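Long-range contact in VIN1 (Oscarella pearsei, PDB 6BFI), which binds actin filaments and may play a role in cell-cell adhesion: residues L694-Y708 and L722-L736. Residues are numbered along the deposited sequence; the frame is centred on the assembly and turned at random.
Sequences LVKQMARKMAMMSKY and LIRMAKEIALNAQEL
Lys701 reaches from helix 690-710 into a hole formed by Met725, Glu728, Ile729 and Asn732, and its neighbours change in steps from CB to NZ. CB lies 3.5 Å from Met725 SD and also touches Ile729 CG1; CG is still near the sulfur; CD and CE run past the amide of Asn732, crossing that side chain at about a right angle, with CE 3.6 Å from Asn732 ND2. The chain is extended until chi4 (-62°), where the turn brings NZ to 3.1 Å from Glu728 OE2, a salt bridge made on the anti side of the carboxylate, 32° out of its plane. Glu728 OE1 receives Arg724 NH1 on its syn side, so one carboxylate links two cations; Arg724 NH2 also forms a salt bridge with Asp721. Cutting Lys701 back to an alanine removes the amino group, which is likely to leave Glu728 with Arg724 alone in this network and open a gap beside Asn732. The axes of segments 694-708 and 722-736 run antiparallel at 158°, 9.3 Å apart at closest approach, and pack knobs-into-holes as neighbours in a helical bundle of this vinculin-family protein; helix 786-817 also packs on Met698 and Met702. Inward of the salt bridge the contact is apolar: Ile729 CD1 sits 3.6 Å from Met702 CA, and Met705 CE lies 3.6 Å from Ala726 CB. Near Tyr708, whose OH is hydrogen-bonded to Glu650, Met725 CE approaches the ring edge, 3.9 Å from Tyr708 CE2.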
ATOM      1  N   LEU A 694      25.911   1.828  -4.360  1.00 82.55           N
ATOM      2  CA  LEU A 694      25.108   1.970  -5.572  1.00 80.70           C
ATOM      3  C   LEU A 694      24.183   3.175  -5.483  1.00 77.93           C
ATOM      4  O   LEU A 694      23.994   3.899  -6.468  1.00 79.14           O
ATOM      5  CB  LEU A 694      24.293   0.700  -5.823  1.00 81.94           C
ATOM      6  CG  LEU A 694      25.031  -0.637  -5.916  1.00 88.01           C
ATOM      7  CD1 LEU A 694      24.083  -1.734  -6.377  1.00 86.20           C
ATOM      8  CD2 LEU A 694      26.236  -0.537  -6.839  1.00 92.66           C
ATOM      9  N   VAL A 695      23.600   3.408  -4.306  1.00 76.93           N
ATOM     10  CA  VAL A 695      22.639   4.497  -4.166  1.00 71.86           C
ATOM     11  C   VAL A 695      23.340   5.850  -4.229  1.00 69.25           C
ATOM     12  O   VAL A 695      22.848   6.787  -4.868  1.00 68.36           O
ATOM     13  CB  VAL A 695      21.834   4.330  -2.868  1.00 68.50           C
ATOM     14  CG1 VAL A 695      21.004   5.555  -2.622  1.00 66.99           C
ATOM     15  CG2 VAL A 695      20.941   3.103  -2.958  1.00 67.56           C
ATOM     16  N   LYS A 696      24.495   5.978  -3.571  1.00 72.16           N
ATOM     17  CA  LYS A 696      25.253   7.224  -3.650  1.00 69.66           C
ATOM     18  C   LYS A 696      25.682   7.511  -5.083  1.00 65.19           C
ATOM     19  O   LYS A 696      25.532   8.636  -5.577  1.00 63.60           O
ATOM     20  CB  LYS A 696      26.468   7.163  -2.725  1.00 74.77           C
ATOM     21  CG  LYS A 696      26.250   7.789  -1.359  1.00 76.86           C
ATOM     22  CD  LYS A 696      27.512   7.705  -0.518  1.00 82.75           C
ATOM     23  CE  LYS A 696      27.368   8.473   0.781  1.00 88.17           C
ATOM     24  NZ  LYS A 696      28.586   8.362   1.636  1.00 95.26           N
ATOM     25  N   GLN A 697      26.216   6.495  -5.769  1.00 66.86           N
ATOM     26  CA  GLN A 697      26.589   6.665  -7.171  1.00 67.40           C
ATOM     27  C   GLN A 697      25.391   7.097  -8.010  1.00 66.49           C
ATOM     28  O   GLN A 697      25.508   7.983  -8.867  1.00 66.66           O
ATOM     29  CB  GLN A 697      27.185   5.363  -7.708  1.00 69.23           C
ATOM     30  CG  GLN A 697      27.740   5.449  -9.122  1.00 74.90           C
ATOM     31  CD  GLN A 697      29.163   5.977  -9.173  1.00 82.57           C
ATOM     32  OE1 GLN A 697      29.596   6.731  -8.299  1.00 83.92           O
ATOM     33  NE2 GLN A 697      29.903   5.575 -10.199  1.00 85.96           N
ATOM     34  N   MET A 698      24.225   6.495  -7.761  1.00 65.44           N
ATOM     35  CA  MET A 698      23.025   6.863  -8.504  1.00 65.29           C
ATOM     36  C   MET A 698      22.629   8.309  -8.234  1.00 62.04           C
ATOM     37  O   MET A 698      22.169   9.015  -9.139  1.00 58.86           O
ATOM     38  CB  MET A 698      21.881   5.914  -8.149  1.00 68.41           C
ATOM     39  CG  MET A 698      20.657   6.053  -9.037  1.00 72.56           C
ATOM     40  SD  MET A 698      19.399   4.815  -8.672  1.00 77.95           S
ATOM     41  CE  MET A 698      20.396   3.326  -8.638  1.00 77.03           C
ATOM     42  N   ALA A 699      22.801   8.768  -6.992  1.00 61.30           N
ATOM     43  CA  ALA A 699      22.513  10.164  -6.674  1.00 59.51           C
ATOM     44  C   ALA A 699      23.452  11.101  -7.425  1.00 58.72           C
ATOM     45  O   ALA A 699      23.011  12.103  -8.003  1.00 57.96           O
ATOM     46  CB  ALA A 699      22.615  10.391  -5.166  1.00 56.35           C
ATOM     47  N   ARG A 700      24.752  10.789  -7.425  1.00 57.80           N
ATOM     48  CA  ARG A 700      25.711  11.588  -8.185  1.00 57.89           C
ATOM     49  C   ARG A 700      25.308  11.674  -9.653  1.00 56.52           C
ATOM     50  O   ARG A 700      25.234  12.767 -10.234  1.00 54.43           O
ATOM     51  CB  ARG A 700      27.113  10.991  -8.049  1.00 60.08           C
ATOM     52  CG  ARG A 700      27.624  10.860  -6.622  1.00 59.80           C
ATOM     53  CD  ARG A 700      29.013  10.236  -6.597  1.00 63.54           C
ATOM     54  NE  ARG A 700      29.467   9.940  -5.241  1.00 70.14           N
ATOM     55  CZ  ARG A 700      29.597   8.715  -4.741  1.00 73.07           C
ATOM     56  NH1 ARG A 700      29.315   7.655  -5.485  1.00 72.26           N
ATOM     57  NH2 ARG A 700      30.018   8.549  -3.494  1.00 75.93           N
ATOM     58  N   LYS A 701      25.027  10.519 -10.264  1.00 58.02           N
ATOM     59  CA  LYS A 701      24.627  10.493 -11.666  1.00 54.64           C
ATOM     60  C   LYS A 701      23.368  11.318 -11.905  1.00 51.40           C
ATOM     61  O   LYS A 701      23.268  12.031 -12.912  1.00 55.27           O
ATOM     62  CB  LYS A 701      24.417   9.048 -12.118  1.00 55.37           C
ATOM     63  CG  LYS A 701      25.686   8.203 -12.109  1.00 58.31           C
ATOM     64  CD  LYS A 701      25.379   6.751 -12.442  1.00 59.90           C
ATOM     65  CE  LYS A 701      26.647   5.920 -12.546  1.00 63.26           C
ATOM     66  NZ  LYS A 701      27.539   6.404 -13.633  1.00 66.30           N
ATOM     67  N   MET A 702      22.401  11.249 -10.986  1.00 50.68           N
ATOM     68  CA  MET A 702      21.161  12.000 -11.169  1.00 53.18           C
ATOM     69  C   MET A 702      21.404  13.502 -11.075  1.00 55.79           C
ATOM     70  O   MET A 702      20.770  14.286 -11.796  1.00 55.29           O
ATOM     71  CB  MET A 702      20.120  11.554 -10.142  1.00 53.03           C
ATOM     72  CG  MET A 702      18.748  12.182 -10.336  1.00 57.52           C
ATOM     73  SD  MET A 702      17.876  11.609 -11.817  1.00 61.27           S
ATOM     74  CE  MET A 702      17.488   9.920 -11.358  1.00 54.32           C
ATOM     75  N   ALA A 703      22.320  13.922 -10.194  1.00 53.01           N
ATOM     76  CA  ALA A 703      22.705  15.329 -10.146  1.00 54.75           C
ATOM     77  C   ALA A 703      23.356  15.763 -11.455  1.00 56.99           C
ATOM     78  O   ALA A 703      23.085  16.863 -11.964  1.00 60.73           O
ATOM     79  CB  ALA A 703      23.648  15.580  -8.969  1.00 57.61           C
ATOM     80  N   MET A 704      24.218  14.909 -12.019  1.00 58.40           N
ATOM     81  CA  MET A 704      24.792  15.214 -13.325  1.00 62.62           C
ATOM     82  C   MET A 704      23.705  15.358 -14.383  1.00 63.92           C
ATOM     83  O   MET A 704      23.778  16.249 -15.240  1.00 63.56           O
ATOM     84  CB  MET A 704      25.797  14.136 -13.731  1.00 69.37           C
ATOM     85  CG  MET A 704      26.983  14.023 -12.794  1.00 76.53           C
ATOM     86  SD  MET A 704      27.719  15.629 -12.441  1.00 87.12           S
ATOM     87  CE  MET A 704      28.287  16.124 -14.066  1.00 90.30           C
ATOM     88  N   MET A 705      22.682  14.497 -14.334  1.00 59.13           N
ATOM     89  CA  MET A 705      21.565  14.633 -15.265  1.00 59.80           C
ATOM     90  C   MET A 705      20.887  15.985 -15.101  1.00 58.24           C
ATOM     91  O   MET A 705      20.593  16.665 -16.090  1.00 57.97           O
ATOM     92  CB  MET A 705      20.544  13.510 -15.076  1.00 62.49           C
ATOM     93  CG  MET A 705      19.254  13.780 -15.855  1.00 66.22           C
ATOM     94  SD  MET A 705      17.960  12.528 -15.756  1.00 66.02           S
ATOM     95  CE  MET A 705      18.798  11.130 -16.483  1.00 60.06           C
ATOM     96  N   SER A 706      20.626  16.390 -13.855  1.00 58.25           N
ATOM     97  CA  SER A 706      20.052  17.710 -13.614  1.00 64.25           C
ATOM     98  C   SER A 706      20.873  18.794 -14.298  1.00 70.04           C
ATOM     99  O   SER A 706      20.333  19.646 -15.021  1.00 71.45           O
ATOM    100  CB  SER A 706      19.959  17.971 -12.110  1.00 68.40           C
ATOM    101  OG  SER A 706      19.560  19.306 -11.848  1.00 73.84           O
ATOM    102  N   LYS A 707      22.195  18.758 -14.098  1.00 71.26           N
ATOM    103  CA  LYS A 707      23.068  19.742 -14.736  1.00 71.54           C
ATOM    104  C   LYS A 707      22.951  19.692 -16.255  1.00 69.32           C
ATOM    105  O   LYS A 707      22.994  20.733 -16.923  1.00 68.11           O
ATOM    106  CB  LYS A 707      24.515  19.516 -14.298  1.00 72.83           C
ATOM    107  CG  LYS A 707      25.533  20.398 -15.005  1.00 77.62           C
ATOM    108  CD  LYS A 707      26.912  20.248 -14.387  1.00 78.80           C
ATOM    109  CE  LYS A 707      27.964  20.997 -15.186  1.00 88.56           C
ATOM    110  NZ  LYS A 707      28.132  20.423 -16.550  1.00 90.15           N
ATOM    111  N   TYR A 708      22.786  18.496 -16.822  1.00 68.46           N
ATOM    112  CA  TYR A 708      22.748  18.369 -18.275  1.00 68.65           C
ATOM    113  C   TYR A 708      21.421  18.830 -18.870  1.00 66.81           C
ATOM    114  O   TYR A 708      21.404  19.365 -19.984  1.00 63.44           O
ATOM    115  CB  TYR A 708      23.045  16.926 -18.679  1.00 70.04           C
ATOM    116  CG  TYR A 708      24.435  16.479 -18.289  1.00 75.01           C
ATOM    117  CD1 TYR A 708      25.485  17.389 -18.218  1.00 75.08           C
ATOM    118  CD2 TYR A 708      24.698  15.150 -17.978  1.00 74.58           C
ATOM    119  CE1 TYR A 708      26.757  16.989 -17.857  1.00 72.16           C
ATOM    120  CE2 TYR A 708      25.968  14.742 -17.614  1.00 72.70           C
ATOM    121  CZ  TYR A 708      26.991  15.665 -17.556  1.00 73.35           C
ATOM    122  OH  TYR A 708      28.254  15.260 -17.198  1.00 78.03           O
ATOM    123  N   LEU A 722      23.231  13.955 -21.507  1.00 66.47           N
ATOM    124  CA  LEU A 722      21.930  13.656 -20.918  1.00 61.39           C
ATOM    125  C   LEU A 722      21.508  12.222 -21.217  1.00 59.03           C
ATOM    126  O   LEU A 722      21.095  11.484 -20.313  1.00 59.41           O
ATOM    127  CB  LEU A 722      20.884  14.650 -21.426  1.00 63.36           C
ATOM    128  CG  LEU A 722      19.421  14.356 -21.082  1.00 65.22           C
ATOM    129  CD1 LEU A 722      19.236  14.130 -19.585  1.00 60.34           C
ATOM    130  CD2 LEU A 722      18.520  15.481 -21.571  1.00 65.99           C
ATOM    131  N   ILE A 723      21.610  11.808 -22.480  1.00 60.76           N
ATOM    132  CA  ILE A 723      21.180  10.464 -22.859  1.00 61.34           C
ATOM    133  C   ILE A 723      22.056   9.413 -22.187  1.00 62.29           C
ATOM    134  O   ILE A 723      21.557   8.469 -21.554  1.00 64.75           O
ATOM    135  CB  ILE A 723      21.195  10.315 -24.391  1.00 59.86           C
ATOM    136  CG1 ILE A 723      20.214  11.302 -25.027  1.00 62.12           C
ATOM    137  CG2 ILE A 723      20.876   8.885 -24.791  1.00 54.91           C
ATOM    138  CD1 ILE A 723      20.230  11.292 -26.541  1.00 64.69           C
ATOM    139  N   ARG A 724      23.377   9.565 -22.314  1.00 59.93           N
ATOM    140  CA  ARG A 724      24.305   8.624 -21.695  1.00 60.15           C
ATOM    141  C   ARG A 724      24.105   8.563 -20.187  1.00 58.10           C
ATOM    142  O   ARG A 724      24.137   7.479 -19.591  1.00 61.17           O
ATOM    143  CB  ARG A 724      25.744   9.022 -22.030  1.00 63.84           C
ATOM    144  CG  ARG A 724      26.804   8.213 -21.312  1.00 65.57           C
ATOM    145  CD  ARG A 724      28.195   8.707 -21.671  1.00 70.39           C
ATOM    146  NE  ARG A 724      28.345  10.137 -21.416  1.00 70.02           N
ATOM    147  CZ  ARG A 724      28.673  10.654 -20.237  1.00 69.62           C
ATOM    148  NH1 ARG A 724      28.885   9.856 -19.197  1.00 73.83           N
ATOM    149  NH2 ARG A 724      28.788  11.967 -20.093  1.00 62.72           N
ATOM    150  N   MET A 725      23.887   9.718 -19.553  1.00 56.55           N
ATOM    151  CA  MET A 725      23.659   9.736 -18.113  1.00 58.89           C
ATOM    152  C   MET A 725      22.379   8.991 -17.750  1.00 59.60           C
ATOM    153  O   MET A 725      22.339   8.263 -16.750  1.00 57.80           O
ATOM    154  CB  MET A 725      23.608  11.176 -17.609  1.00 66.34           C
ATOM    155  CG  MET A 725      23.574  11.289 -16.099  1.00 72.54           C
ATOM    156  SD  MET A 725      24.933  10.382 -15.338  1.00 78.17           S
ATOM    157  CE  MET A 725      26.343  11.265 -15.996  1.00 79.44           C
ATOM    158  N   ALA A 726      21.326   9.153 -18.555  1.00 58.64           N
ATOM    159  CA  ALA A 726      20.091   8.415 -18.311  1.00 53.51           C
ATOM    160  C   ALA A 726      20.316   6.914 -18.411  1.00 53.80           C
ATOM    161  O   ALA A 726      19.811   6.147 -17.581  1.00 53.38           O
ATOM    162  CB  ALA A 726      19.008   8.856 -19.292  1.00 48.97           C
ATOM    163  N   LYS A 727      21.074   6.475 -19.418  1.00 57.05           N
ATOM    164  CA  LYS A 727      21.344   5.047 -19.553  1.00 60.02           C
ATOM    165  C   LYS A 727      22.169   4.525 -18.379  1.00 63.42           C
ATOM    166  O   LYS A 727      21.931   3.414 -17.885  1.00 65.66           O
ATOM    167  CB  LYS A 727      22.046   4.769 -20.883  1.00 59.62           C
ATOM    168  CG  LYS A 727      21.203   5.120 -22.099  1.00 63.25           C
ATOM    169  CD  LYS A 727      21.679   4.387 -23.345  1.00 70.57           C
ATOM    170  CE  LYS A 727      22.288   5.339 -24.361  1.00 72.26           C
ATOM    171  NZ  LYS A 727      22.759   4.613 -25.574  1.00 75.33           N
ATOM    172  N   GLU A 728      23.134   5.321 -17.908  1.00 62.71           N
ATOM    173  CA  GLU A 728      23.929   4.908 -16.754  1.00 66.68           C
ATOM    174  C   GLU A 728      23.069   4.799 -15.501  1.00 65.40           C
ATOM    175  O   GLU A 728      23.227   3.859 -14.709  1.00 66.40           O
ATOM    176  CB  GLU A 728      25.087   5.884 -16.540  1.00 71.23           C
ATOM    177  CG  GLU A 728      26.325   5.549 -17.362  1.00 80.34           C
ATOM    178  CD  GLU A 728      27.292   6.713 -17.483  1.00 88.07           C
ATOM    179  OE1 GLU A 728      27.895   6.872 -18.565  1.00 95.07           O
ATOM    180  OE2 GLU A 728      27.447   7.469 -16.502  1.00 88.02           O
ATOM    181  N   ILE A 729      22.146   5.745 -15.305  1.00 61.25           N
ATOM    182  CA  ILE A 729      21.231   5.662 -14.170  1.00 57.99           C
ATOM    183  C   ILE A 729      20.342   4.432 -14.292  1.00 60.81           C
ATOM    184  O   ILE A 729      20.013   3.782 -13.293  1.00 63.23           O
ATOM    185  CB  ILE A 729      20.399   6.953 -14.055  1.00 54.63           C
ATOM    186  CG1 ILE A 729      21.302   8.141 -13.731  1.00 51.89           C
ATOM    187  CG2 ILE A 729      19.323   6.813 -12.985  1.00 55.76           C
ATOM    188  CD1 ILE A 729      20.568   9.457 -13.658  1.00 52.98           C
ATOM    189  N   ALA A 730      19.944   4.087 -15.520  1.00 63.02           N
ATOM    190  CA  ALA A 730      19.115   2.902 -15.720  1.00 64.44           C
ATOM    191  C   ALA A 730      19.870   1.635 -15.339  1.00 63.57           C
ATOM    192  O   ALA A 730      19.329   0.756 -14.657  1.00 61.42           O
ATOM    193  CB  ALA A 730      18.639   2.834 -17.171  1.00 67.30           C
ATOM    194  N   LEU A 731      21.129   1.524 -15.773  1.00 66.93           N
ATOM    195  CA  LEU A 731      21.927   0.352 -15.420  1.00 74.02           C
ATOM    196  C   LEU A 731      22.160   0.278 -13.913  1.00 75.40           C
ATOM    197  O   LEU A 731      22.091  -0.806 -13.314  1.00 77.17           O
ATOM    198  CB  LEU A 731      23.255   0.384 -16.176  1.00 80.56           C
ATOM    199  CG  LEU A 731      24.155  -0.847 -16.070  1.00 89.17           C
ATOM    200  CD1 LEU A 731      23.398  -2.101 -16.473  1.00 89.69           C
ATOM    201  CD2 LEU A 731      25.396  -0.668 -16.932  1.00 93.72           C
ATOM    202  N   ASN A 732      22.425   1.427 -13.284  1.00 73.47           N
ATOM    203  CA  ASN A 732      22.553   1.458 -11.830  1.00 73.43           C
ATOM    204  C   ASN A 732      21.275   0.985 -11.151  1.00 69.33           C
ATOM    205  O   ASN A 732      21.328   0.267 -10.146  1.00 68.40           O
ATOM    206  CB  ASN A 732      22.917   2.868 -11.364  1.00 74.21           C
ATOM    207  CG  ASN A 732      24.389   3.013 -11.043  1.00 82.18           C
ATOM    208  OD1 ASN A 732      25.219   2.229 -11.508  1.00 86.08           O
ATOM    209  ND2 ASN A 732      24.723   4.016 -10.240  1.00 85.09           N
ATOM    210  N   ALA A 733      20.116   1.376 -11.687  1.00 69.56           N
ATOM    211  CA  ALA A 733      18.851   0.903 -11.135  1.00 73.36           C
ATOM    212  C   ALA A 733      18.684  -0.599 -11.320  1.00 77.94           C
ATOM    213  O   ALA A 733      18.107  -1.267 -10.454  1.00 79.93           O
ATOM    214  CB  ALA A 733      17.684   1.651 -11.778  1.00 69.65           C
ATOM    215  N   GLN A 734      19.180  -1.145 -12.433  1.00 83.34           N
ATOM    216  CA  GLN A 734      19.166  -2.594 -12.614  1.00 89.41           C
ATOM    217  C   GLN A 734      19.967  -3.283 -11.517  1.00 90.37           C
ATOM    218  O   GLN A 734      19.473  -4.205 -10.853  1.00 96.83           O
ATOM    219  CB  GLN A 734      19.721  -2.965 -13.990  1.00 97.96           C
ATOM    220  CG  GLN A 734      18.921  -2.432 -15.166  1.00103.58           C
ATOM    221  CD  GLN A 734      19.488  -2.885 -16.501  1.00111.24           C
ATOM    222  OE1 GLN A 734      20.438  -3.669 -16.552  1.00115.47           O
ATOM    223  NE2 GLN A 734      18.908  -2.391 -17.589  1.00111.91           N
ATOM    224  N   GLU A 735      21.212  -2.842 -11.309  1.00 87.95           N
ATOM    225  CA  GLU A 735      22.044  -3.459 -10.279  1.00 83.92           C
ATOM    226  C   GLU A 735      21.422  -3.304  -8.895  1.00 79.42           C
ATOM    227  O   GLU A 735      21.466  -4.233  -8.076  1.00 79.37           O
ATOM    228  CB  GLU A 735      23.449  -2.859 -10.315  1.00 81.93           C
ATOM    229  CG  GLU A 735      24.255  -3.270 -11.537  1.00 83.05           C
ATOM    230  CD  GLU A 735      25.533  -2.470 -11.692  1.00 84.26           C
ATOM    231  OE1 GLU A 735      25.596  -1.340 -11.167  1.00 80.28           O
ATOM    232  OE2 GLU A 735      26.474  -2.974 -12.342  1.00 89.73           O
ATOM    233  N   LEU A 736      20.826  -2.141  -8.620  1.00 78.10           N
ATOM    234  CA  LEU A 736      20.148  -1.935  -7.344  1.00 79.12           C
ATOM    235  C   LEU A 736      18.996  -2.914  -7.169  1.00 81.31           C
ATOM    236  O   LEU A 736      18.785  -3.448  -6.073  1.00 82.77           O
ATOM    237  CB  LEU A 736      19.644  -0.497  -7.240  1.00 75.68           C
ATOM    238  CG  LEU A 736      18.793  -0.186  -6.006  1.00 74.67           C
ATOM    239  CD1 LEU A 736      19.649  -0.200  -4.746  1.00 76.27           C
ATOM    240  CD2 LEU A 736      18.066   1.142  -6.156  1.00 73.46           C
TER